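Local coordinates for TsrE (Streptomyces laurentii, PDB 7CWW), which probably catalyses the cyclisation of a thiopeptide precursor in the making of a peptide antibiotic, at residues E19-D24 and A76-T81; E38-F43 and R58-S63; A138-V143 and R202-T207. All blocks are in the same frame, centred on the assembly; numbering follows the deposited sequence.

Contact 1. Residues E19-D24 and A76-T81; sequences EDLLLD and AHVGPT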
loop_
_atom_site.group_PDB
_atom_site.type_symbol
_atom_site.label_atom_id
_atom_site.label_comp_id
_atom_site.label_asym_id
_atom_site.label_seq_id
_atom_site.Cartn_x
_atom_site.Cartn_y
_atom_site.Cartn_z
ATOM N N GLU A 19 6.743 -5.819 16.062
ATOM C CA GLU A 19 7.889 -6.103 15.210
ATOM C C GLU A 19 8.840 -7.076 15.899
ATOM O O GLU A 19 9.267 -8.070 15.297
ATOM C CB GLU A 19 8.590 -4.789 14.854
ATOM C CG GLU A 19 9.815 -4.917 13.969
ATOM C CD GLU A 19 10.383 -3.552 13.601
ATOM O OE1 GLU A 19 9.589 -2.669 13.191
ATOM O OE2 GLU A 19 11.613 -3.358 13.760
ATOM N N ASP A 20 9.184 -6.801 17.165
ATOM C CA ASP A 20 10.032 -7.713 17.941
ATOM C C ASP A 20 9.453 -9.126 17.974
ATOM O O ASP A 20 10.165 -10.109 17.745
ATOM C CB ASP A 20 10.204 -7.190 19.373
ATOM C CG ASP A 20 10.981 -5.882 19.440
ATOM O OD1 ASP A 20 11.884 -5.661 18.601
ATOM O OD2 ASP A 20 10.686 -5.073 20.347
ATOM N N LEU A 21 8.156 -9.246 18.287
ATOM C CA LEU A 21 7.522 -10.564 18.346
ATOM C C LEU A 21 7.564 -11.257 16.996
ATOM O O LEU A 21 7.779 -12.474 16.905
ATOM C CB LEU A 21 6.074 -10.427 18.812
ATOM C CG LEU A 21 5.873 -10.053 20.270
ATOM C CD1 LEU A 21 4.404 -9.715 20.514
ATOM C CD2 LEU A 21 6.341 -11.212 21.136
ATOM N N LEU A 22 7.334 -10.501 15.933
ATOM C CA LEU A 22 7.340 -11.078 14.597
ATOM C C LEU A 22 8.719 -11.622 14.237
ATOM O O LEU A 22 8.851 -12.775 13.802
ATOM C CB LEU A 22 6.884 -10.010 13.604
ATOM C CG LEU A 22 6.587 -10.348 12.153
ATOM C CD1 LEU A 22 5.651 -11.541 12.025
ATOM C CD2 LEU A 22 5.956 -9.112 11.538
ATOM N N LEU A 23 9.762 -10.809 14.418
ATOM C CA LEU A 23 11.097 -11.215 13.985
ATOM C C LEU A 23 11.731 -12.230 14.924
ATOM O O LEU A 23 12.502 -13.085 14.471
ATOM C CB LEU A 23 12.016 -10.002 13.867
ATOM C CG LEU A 23 11.551 -8.906 12.907
ATOM C CD1 LEU A 23 12.529 -7.730 12.925
ATOM C CD2 LEU A 23 11.420 -9.484 11.520
ATOM N N ASP A 24 11.444 -12.146 16.221
ATOM C CA ASP A 24 12.159 -12.956 17.201
ATOM C C ASP A 24 11.379 -14.160 17.708
ATOM O O ASP A 24 11.997 -15.097 18.217
ATOM C CB ASP A 24 12.577 -12.087 18.394
ATOM C CG ASP A 24 13.505 -10.951 17.981
ATOM O OD1 ASP A 24 14.134 -11.055 16.897
ATOM O OD2 ASP A 24 13.605 -9.961 18.734
ATOM N N ALA A 76 6.280 -15.355 27.044
ATOM C CA ALA A 76 7.637 -15.443 27.580
ATOM C C ALA A 76 8.500 -14.285 27.091
ATOM O O ALA A 76 9.329 -13.757 27.840
ATOM C CB ALA A 76 8.273 -16.783 27.201
ATOM N N HIS A 77 8.315 -13.875 25.839
ATOM C CA HIS A 77 9.162 -12.837 25.263
ATOM C C HIS A 77 8.873 -11.478 25.887
ATOM O O HIS A 77 9.793 -10.769 26.309
ATOM C CB HIS A 77 8.959 -12.785 23.750
ATOM C CG HIS A 77 9.972 -11.950 23.030
ATOM N ND1 HIS A 77 9.721 -10.654 22.633
ATOM C CD2 HIS A 77 11.234 -12.230 22.629
ATOM C CE1 HIS A 77 10.784 -10.172 22.015
ATOM N NE2 HIS A 77 11.717 -11.108 22.000
ATOM N N VAL A 78 7.597 -11.092 25.948
ATOM C CA VAL A 78 7.243 -9.778 26.478
ATOM C C VAL A 78 7.525 -9.681 27.971
ATOM O O VAL A 78 7.817 -8.594 28.484
ATOM C CB VAL A 78 5.772 -9.473 26.158
ATOM C CG1 VAL A 78 5.561 -9.462 24.666
ATOM C CG2 VAL A 78 4.914 -10.545 26.754
ATOM N N GLY A 79 7.453 -10.797 28.691
ATOM C CA GLY A 79 7.676 -10.792 30.115
ATOM C C GLY A 79 6.382 -10.633 30.885
ATOM O O GLY A 79 5.314 -10.413 30.308
ATOM N N PRO A 80 6.453 -10.733 32.216
ATOM C CA PRO A 80 5.236 -10.614 33.035
ATOM C C PRO A 80 4.628 -9.220 33.041
ATOM O O PRO A 80 3.610 -9.015 33.713
ATOM C CB PRO A 80 5.717 -11.007 34.444
ATOM C CG PRO A 80 7.075 -11.623 34.254
ATOM C CD PRO A 80 7.647 -10.971 33.041
ATOM N N THR A 81 5.211 -8.262 32.315
ATOM C CA THR A 81 4.707 -6.894 32.348
ATOM C C THR A 81 3.323 -6.791 31.708
ATOM O O THR A 81 2.398 -6.230 32.308
ATOM C CB THR A 81 5.706 -5.949 31.672
ATOM O OG1 THR A 81 5.098 -4.671 31.466
ATOM C CG2 THR A 81 6.188 -6.509 30.336
#
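The backbones of helix 15-35 and the C-terminal end of helix 65-78 come nearest at Leu-21 and His-77, whose CA atoms lie 7.5 Å apart. His-77 does most of the touching. Its CG is anti to the backbone N (chi1 -168°), which sends the imidazole across to helix 15-35. There the ring meets three side chains, all at oblique angles. The leucine and histidine side chains run antiparallel alongside each other, and Leu-21 CD2 comes 3.7 Å from His-77 ND1. Asp-20 CB lies 4.0 Å from His-77 CE1. On the next turn, Asp-24 CB is 3.8 Å from His-77 NE2. The contact is a surface one between the two helices that flank the beta hairpin of strands 39-49 and 52-61 in the chain. Leu-21 is its one buried member, and the same methyl, CD2, also reaches Val-78 CG1 at 4.0 Å. No hydrogen bond links the segments. The carboxylates of Asp-20 and Asp-24 both form salt bridges to Arg-128, and each of the two CB atoms packs against the imidazole. Helix 65-78 ends just beyond His-77 and Val-78, at Gly-79.

Contact 2. Residues E38-F43 and R58-S63; sequences ETDSWF and RFASRS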
loop_
_atom_site.group_PDB
_atom_site.type_symbol
_atom_site.label_atom_id
_atom_site.label_comp_id
_atom_site.label_asym_id
_atom_site.label_seq_id
_atom_site.Cartn_x
_atom_site.Cartn_y
_atom_site.Cartn_z
ATOM N N GLU A 38 4.018 -29.240 9.906
ATOM C CA GLU A 38 2.986 -29.043 10.914
ATOM C C GLU A 38 2.014 -27.945 10.494
ATOM O O GLU A 38 0.833 -27.984 10.853
ATOM C CB GLU A 38 3.666 -28.709 12.242
ATOM C CG GLU A 38 2.754 -28.541 13.434
ATOM C CD GLU A 38 3.502 -28.023 14.649
ATOM O OE1 GLU A 38 4.268 -27.043 14.505
ATOM O OE2 GLU A 38 3.328 -28.601 15.742
ATOM N N THR A 39 2.493 -26.978 9.719
ATOM C CA THR A 39 1.699 -25.877 9.194
ATOM C C THR A 39 1.916 -25.825 7.687
ATOM O O THR A 39 3.027 -26.074 7.213
ATOM C CB THR A 39 2.101 -24.548 9.866
ATOM O OG1 THR A 39 1.757 -24.600 11.258
ATOM C CG2 THR A 39 1.414 -23.344 9.216
ATOM N N ASP A 40 0.853 -25.529 6.935
ATOM C CA ASP A 40 0.974 -25.484 5.477
ATOM C C ASP A 40 1.679 -24.214 5.022
ATOM O O ASP A 40 2.639 -24.270 4.248
ATOM C CB ASP A 40 -0.405 -25.583 4.828
ATOM C CG ASP A 40 -1.034 -26.954 5.006
ATOM O OD1 ASP A 40 -0.375 -27.968 4.687
ATOM O OD2 ASP A 40 -2.187 -27.016 5.470
ATOM N N SER A 41 1.204 -23.059 5.482
ATOM C CA SER A 41 1.780 -21.770 5.119
ATOM C C SER A 41 1.288 -20.771 6.154
ATOM O O SER A 41 0.378 -21.065 6.932
ATOM C CB SER A 41 1.370 -21.349 3.699
ATOM O OG SER A 41 -0.046 -21.254 3.599
ATOM N N TRP A 42 1.879 -19.575 6.152
ATOM C CA TRP A 42 1.394 -18.534 7.049
ATOM C C TRP A 42 1.636 -17.163 6.433
ATOM O O TRP A 42 2.459 -17.004 5.531
ATOM C CB TRP A 42 2.065 -18.630 8.433
ATOM C CG TRP A 42 3.522 -18.235 8.458
ATOM C CD1 TRP A 42 4.600 -18.994 8.065
ATOM C CD2 TRP A 42 4.057 -16.995 8.935
ATOM N NE1 TRP A 42 5.772 -18.290 8.258
ATOM C CE2 TRP A 42 5.465 -17.062 8.796
ATOM C CE3 TRP A 42 3.478 -15.830 9.462
ATOM C CZ2 TRP A 42 6.305 -16.001 9.165
ATOM C CZ3 TRP A 42 4.308 -14.779 9.836
ATOM C CH2 TRP A 42 5.711 -14.874 9.687
ATOM N N PHE A 43 0.894 -16.172 6.930
ATOM C CA PHE A 43 1.210 -14.775 6.666
ATOM C C PHE A 43 0.824 -13.962 7.885
ATOM O O PHE A 43 0.262 -14.484 8.855
ATOM C CB PHE A 43 0.536 -14.239 5.381
ATOM C CG PHE A 43 -0.992 -14.130 5.438
ATOM C CD1 PHE A 43 -1.795 -15.173 4.976
ATOM C CD2 PHE A 43 -1.609 -12.968 5.879
ATOM C CE1 PHE A 43 -3.185 -15.075 4.984
ATOM C CE2 PHE A 43 -3.006 -12.860 5.903
ATOM C CZ PHE A 43 -3.793 -13.916 5.443
ATOM N N ARG A 58 -1.983 -15.504 10.570
ATOM C CA ARG A 58 -2.957 -16.362 9.916
ATOM C C ARG A 58 -2.233 -17.529 9.268
ATOM O O ARG A 58 -1.260 -17.335 8.535
ATOM C CB ARG A 58 -3.773 -15.592 8.881
ATOM C CG ARG A 58 -5.019 -16.319 8.479
ATOM C CD ARG A 58 -6.065 -15.357 8.012
ATOM N NE ARG A 58 -7.109 -16.064 7.295
ATOM C CZ ARG A 58 -8.226 -16.508 7.861
ATOM N NH1 ARG A 58 -9.134 -17.138 7.126
ATOM N NH2 ARG A 58 -8.438 -16.308 9.155
ATOM N N PHE A 59 -2.700 -18.737 9.547
ATOM C CA PHE A 59 -1.992 -19.912 9.082
ATOM C C PHE A 59 -2.958 -21.081 9.105
ATOM O O PHE A 59 -3.922 -21.093 9.874
ATOM C CB PHE A 59 -0.749 -20.210 9.941
ATOM C CG PHE A 59 -1.013 -20.232 11.434
ATOM C CD1 PHE A 59 -0.961 -19.068 12.183
ATOM C CD2 PHE A 59 -1.292 -21.421 12.087
ATOM C CE1 PHE A 59 -1.191 -19.093 13.551
ATOM C CE2 PHE A 59 -1.528 -21.449 13.451
ATOM C CZ PHE A 59 -1.477 -20.289 14.185
ATOM N N ALA A 60 -2.694 -22.060 8.251
ATOM C CA ALA A 60 -3.485 -23.277 8.184
ATOM C C ALA A 60 -2.662 -24.422 8.757
ATOM O O ALA A 60 -1.541 -24.673 8.306
ATOM C CB ALA A 60 -3.904 -23.584 6.744
ATOM N N SER A 61 -3.218 -25.113 9.743
ATOM C CA SER A 61 -2.487 -26.161 10.425
ATOM C C SER A 61 -3.455 -27.245 10.856
ATOM O O SER A 61 -4.601 -26.967 11.214
ATOM C CB SER A 61 -1.730 -25.619 11.644
ATOM O OG SER A 61 -1.221 -26.682 12.430
ATOM N N ARG A 62 -2.977 -28.482 10.817
ATOM C CA ARG A 62 -3.718 -29.603 11.368
ATOM C C ARG A 62 -3.663 -29.651 12.892
ATOM O O ARG A 62 -4.511 -30.304 13.510
ATOM C CB ARG A 62 -3.161 -30.904 10.786
ATOM C CG ARG A 62 -1.665 -31.076 11.036
ATOM C CD ARG A 62 -0.832 -30.735 9.809
ATOM N NE ARG A 62 -0.827 -31.814 8.824
ATOM C CZ ARG A 62 -0.117 -32.934 8.942
ATOM N NH1 ARG A 62 0.648 -33.133 10.009
ATOM N NH2 ARG A 62 -0.175 -33.861 7.992
ATOM N N SER A 63 -2.707 -28.956 13.511
ATOM C CA SER A 63 -2.426 -29.150 14.924
ATOM C C SER A 63 -2.923 -27.968 15.741
ATOM O O SER A 63 -2.642 -26.812 15.393
ATOM C CB SER A 63 -0.916 -29.350 15.145
ATOM O OG SER A 63 -0.545 -29.125 16.495
#
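Strands 39-49 and 52-61 form a beta hairpin, and this contact joins the start of the first to the end of the second. The strands run antiparallel. Phe-43 and Arg-58 are a hydrogen-bonded pair: Phe-43 N donates to Arg-58 O at 2.9 Å, and Arg-58 N donates to Phe-43 O at 3.0 Å. Trp-42 and Phe-59 form the next, non-hydrogen-bonded pair, with their CB atoms 3.6 Å apart. The ladder is looser at Ser-41, where the bond from Ala-60 N to Ser-41 O is weak. The chain turns a corner at Asp-40, yet Asp-40 N still donates to Ala-60 O at 2.9 Å, nearly straight at 169°.

On one face, the Phe-43 and Arg-58 side chains run alongside each other in the same direction. Arg-58 CB sits over the Phe-43 ring in a CH-pi contact, 4.0 Å from the centroid. The extended arginine chain then passes the ring's far end, with Arg-58 CD 3.7 Å from Phe-43 CZ. On the other face, Thr-39 CG2 lies 3.9 Å from Phe-59 CB, and Trp-42 packs against helix 15-35, with NE1 hydrogen-bonded to Asp-31 OD1. Ser-61 OG is anti to the backbone N (chi1 170°) and accepts from Ser-63 N at 2.9 Å. This ST turn leads the chain out of the strand toward helix 65-78.

The Trp-42 and Phe-59 face is covered by helices 15-35 and 65-78, and Phe-43 meets helix 106-127 on the other. The arrangement is that of an antiparallel three-stranded sheet packed between helices, with strand 52-61 in the middle.

Contact 3. Residues A138-V143 and R202-T207; sequences AFDFLV and RPRLRT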
loop_
_atom_site.group_PDB
_atom_site.type_symbol
_atom_site.label_atom_id
_atom_site.label_comp_id
_atom_site.label_asym_id
_atom_site.label_seq_id
_atom_site.Cartn_x
_atom_site.Cartn_y
_atom_site.Cartn_z
ATOM N N ALA A 138 10.978 2.358 1.662
ATOM C CA ALA A 138 9.605 2.548 1.205
ATOM C C ALA A 138 9.550 3.501 0.021
ATOM O O ALA A 138 8.833 3.253 -0.957
ATOM C CB ALA A 138 8.736 3.069 2.363
ATOM N N PHE A 139 10.295 4.605 0.094
ATOM C CA PHE A 139 10.388 5.519 -1.042
ATOM C C PHE A 139 10.804 4.765 -2.301
ATOM O O PHE A 139 10.195 4.927 -3.365
ATOM C CB PHE A 139 11.384 6.641 -0.720
ATOM C CG PHE A 139 11.461 7.732 -1.774
ATOM C CD1 PHE A 139 10.577 8.800 -1.749
ATOM C CD2 PHE A 139 12.436 7.701 -2.754
ATOM C CE1 PHE A 139 10.648 9.825 -2.698
ATOM C CE2 PHE A 139 12.525 8.723 -3.712
ATOM C CZ PHE A 139 11.627 9.782 -3.683
ATOM N N ASP A 140 11.814 3.893 -2.175
ATOM C CA ASP A 140 12.315 3.143 -3.327
ATOM C C ASP A 140 11.213 2.321 -3.986
ATOM O O ASP A 140 11.019 2.392 -5.206
ATOM C CB ASP A 140 13.458 2.221 -2.906
ATOM C CG ASP A 140 14.766 2.961 -2.678
ATOM O OD1 ASP A 140 14.829 4.185 -2.930
ATOM O OD2 ASP A 140 15.725 2.309 -2.217
ATOM N N PHE A 141 10.498 1.496 -3.212
ATOM C CA PHE A 141 9.579 0.597 -3.905
ATOM C C PHE A 141 8.308 1.310 -4.343
ATOM O O PHE A 141 7.706 0.915 -5.349
ATOM C CB PHE A 141 9.307 -0.672 -3.069
ATOM C CG PHE A 141 8.310 -0.518 -1.916
ATOM C CD1 PHE A 141 6.937 -0.499 -2.139
ATOM C CD2 PHE A 141 8.758 -0.537 -0.603
ATOM C CE1 PHE A 141 6.030 -0.421 -1.063
ATOM C CE2 PHE A 141 7.857 -0.450 0.480
ATOM C CZ PHE A 141 6.495 -0.390 0.237
ATOM N N LEU A 142 7.913 2.385 -3.655
ATOM C CA LEU A 142 6.755 3.149 -4.103
ATOM C C LEU A 142 7.037 3.846 -5.432
ATOM O O LEU A 142 6.209 3.807 -6.352
ATOM C CB LEU A 142 6.348 4.170 -3.036
ATOM C CG LEU A 142 5.727 3.591 -1.770
ATOM C CD1 LEU A 142 5.507 4.730 -0.790
ATOM C CD2 LEU A 142 4.414 2.824 -2.082
ATOM N N VAL A 143 8.197 4.499 -5.555
ATOM C CA VAL A 143 8.524 5.161 -6.825
ATOM C C VAL A 143 8.514 4.144 -7.962
ATOM O O VAL A 143 7.863 4.338 -9.003
ATOM C CB VAL A 143 9.883 5.882 -6.727
ATOM C CG1 VAL A 143 10.386 6.258 -8.108
ATOM C CG2 VAL A 143 9.781 7.137 -5.841
ATOM N N ARG A 202 14.824 14.565 -5.147
ATOM C CA ARG A 202 14.725 14.652 -6.604
ATOM C C ARG A 202 15.775 13.797 -7.312
ATOM O O ARG A 202 15.393 12.996 -8.182
ATOM C CB ARG A 202 14.762 16.122 -7.039
ATOM C CG ARG A 202 13.423 16.825 -6.796
ATOM C CD ARG A 202 13.488 18.294 -7.127
ATOM N NE ARG A 202 14.104 18.506 -8.429
ATOM C CZ ARG A 202 14.276 19.699 -8.988
ATOM N NH1 ARG A 202 13.887 20.795 -8.354
ATOM N NH2 ARG A 202 14.846 19.794 -10.181
ATOM N N PRO A 203 17.074 13.875 -6.991
ATOM C CA PRO A 203 18.028 12.977 -7.677
ATOM C C PRO A 203 17.832 11.506 -7.341
ATOM O O PRO A 203 18.059 10.649 -8.209
ATOM C CB PRO A 203 19.404 13.491 -7.223
ATOM C CG PRO A 203 19.141 14.293 -5.996
ATOM C CD PRO A 203 17.773 14.873 -6.156
ATOM N N ARG A 204 17.406 11.178 -6.119
ATOM C CA ARG A 204 17.081 9.788 -5.808
ATOM C C ARG A 204 15.952 9.280 -6.702
ATOM O O ARG A 204 16.040 8.192 -7.285
ATOM C CB ARG A 204 16.708 9.659 -4.327
ATOM C CG ARG A 204 16.472 8.222 -3.848
ATOM C CD ARG A 204 17.674 7.324 -4.135
ATOM N NE ARG A 204 17.465 5.951 -3.671
ATOM C CZ ARG A 204 18.066 4.883 -4.192
ATOM N NH1 ARG A 204 17.818 3.673 -3.703
ATOM N NH2 ARG A 204 18.912 5.018 -5.205
ATOM N N LEU A 205 14.895 10.079 -6.846
ATOM C CA LEU A 205 13.763 9.692 -7.685
ATOM C C LEU A 205 14.178 9.508 -9.142
ATOM O O LEU A 205 13.781 8.534 -9.790
ATOM C CB LEU A 205 12.646 10.735 -7.577
ATOM C CG LEU A 205 11.423 10.428 -8.456
ATOM C CD1 LEU A 205 10.117 10.387 -7.651
ATOM C CD2 LEU A 205 11.320 11.415 -9.607
ATOM N N ARG A 206 14.960 10.445 -9.689
ATOM C CA ARG A 206 15.317 10.326 -11.100
ATOM C C ARG A 206 16.117 9.054 -11.341
ATOM O O ARG A 206 15.959 8.393 -12.376
ATOM C CB ARG A 206 16.105 11.556 -11.569
ATOM C CG ARG A 206 16.474 11.502 -13.054
ATOM C CD ARG A 206 16.786 12.869 -13.663
ATOM N NE ARG A 206 16.288 12.926 -15.036
ATOM C CZ ARG A 206 15.449 13.841 -15.504
ATOM N NH1 ARG A 206 15.056 13.783 -16.767
ATOM N NH2 ARG A 206 15.011 14.819 -14.723
ATOM N N THR A 207 16.962 8.686 -10.378
ATOM C CA THR A 207 17.800 7.498 -10.524
ATOM C C THR A 207 16.964 6.224 -10.488
ATOM O O THR A 207 17.232 5.278 -11.238
ATOM C CB THR A 207 18.850 7.484 -9.426
ATOM O OG1 THR A 207 19.817 8.495 -9.718
ATOM C CG2 THR A 207 19.527 6.115 -9.345
#
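Asp-140 and Arg-204 form a salt bridge between helix 131-149 and helix 183-211. Arg-204 NH1 donates to Asp-140 OD2 at 2.9 Å. The N-H...O angle is 142°, so the bond is bent. The nitrogen meets OD2 from above the carboxylate plane, and OD2 lies near the guanidinium plane at its edge. Arg-204 NE adds a weak bond to Asp-140 OD1 at 3.3 Å. The carboxylate and guanidinium planes are 66° apart, so this is not a coplanar two-bond pairing. The arginine chain starts with CG anti to its own N and then bends at chi2, which brings the guanidinium round to the aspartate. Pro-223 touches both side chains of the pair.

The aliphatic part of Arg-204 also packs. Its CG lies 4.0 Å from Phe-139 CE2. Phe-139 and Arg-204 run antiparallel, with their ring and guanidinium planes inclined to each other. Leu-205 CB approaches the edge of the same ring, near its plane, and is 4.1 Å from Phe-139 CZ. One turn further along helix 131-149, Val-143 CG2 meets Leu-205 CD1 at 3.7 Å. That valine methyl also lies over a face of the Phe-139 ring. Phe-139, Val-143 and Leu-205 thus form an apolar patch beside the salt bridge. The side chain of Val-143 is about 9 Å from the bound polyether chain.

The short helix segments cross at -46°, with their axes 10.3 Å apart at closest approach. The contact is buried. Leu-201 and Leu-208 of helix 183-211 extend it in both directions, touching Phe-139 and Val-143 respectively. Helix 331-349 packs alongside, with Ile-341 on Phe-139 and Tyr-349 on Leu-205.

From the N terminus the chain makes strand 5-11, then helix 15-35, strand 39-49, strand 52-61 and helix 65-78. Contact 2 closes the short hairpin loop between the two strands. Contact 1 closes the longer loop between the two helices, and contact 2 lies wholly within it. Contact 1 thus joins the helices either side of the hairpin in the chain, and Leu-22 CD1, packing on Trp-42 CH2 at 4.1 Å, connects helix to sheet. Contact 3 follows in series, joining helix 131-149 to helix 183-211 across a mostly helical loop. It belongs to the helical part of the protein, its centre about 34 Å from that of contact 1 and about 36 Å from that of contact 2.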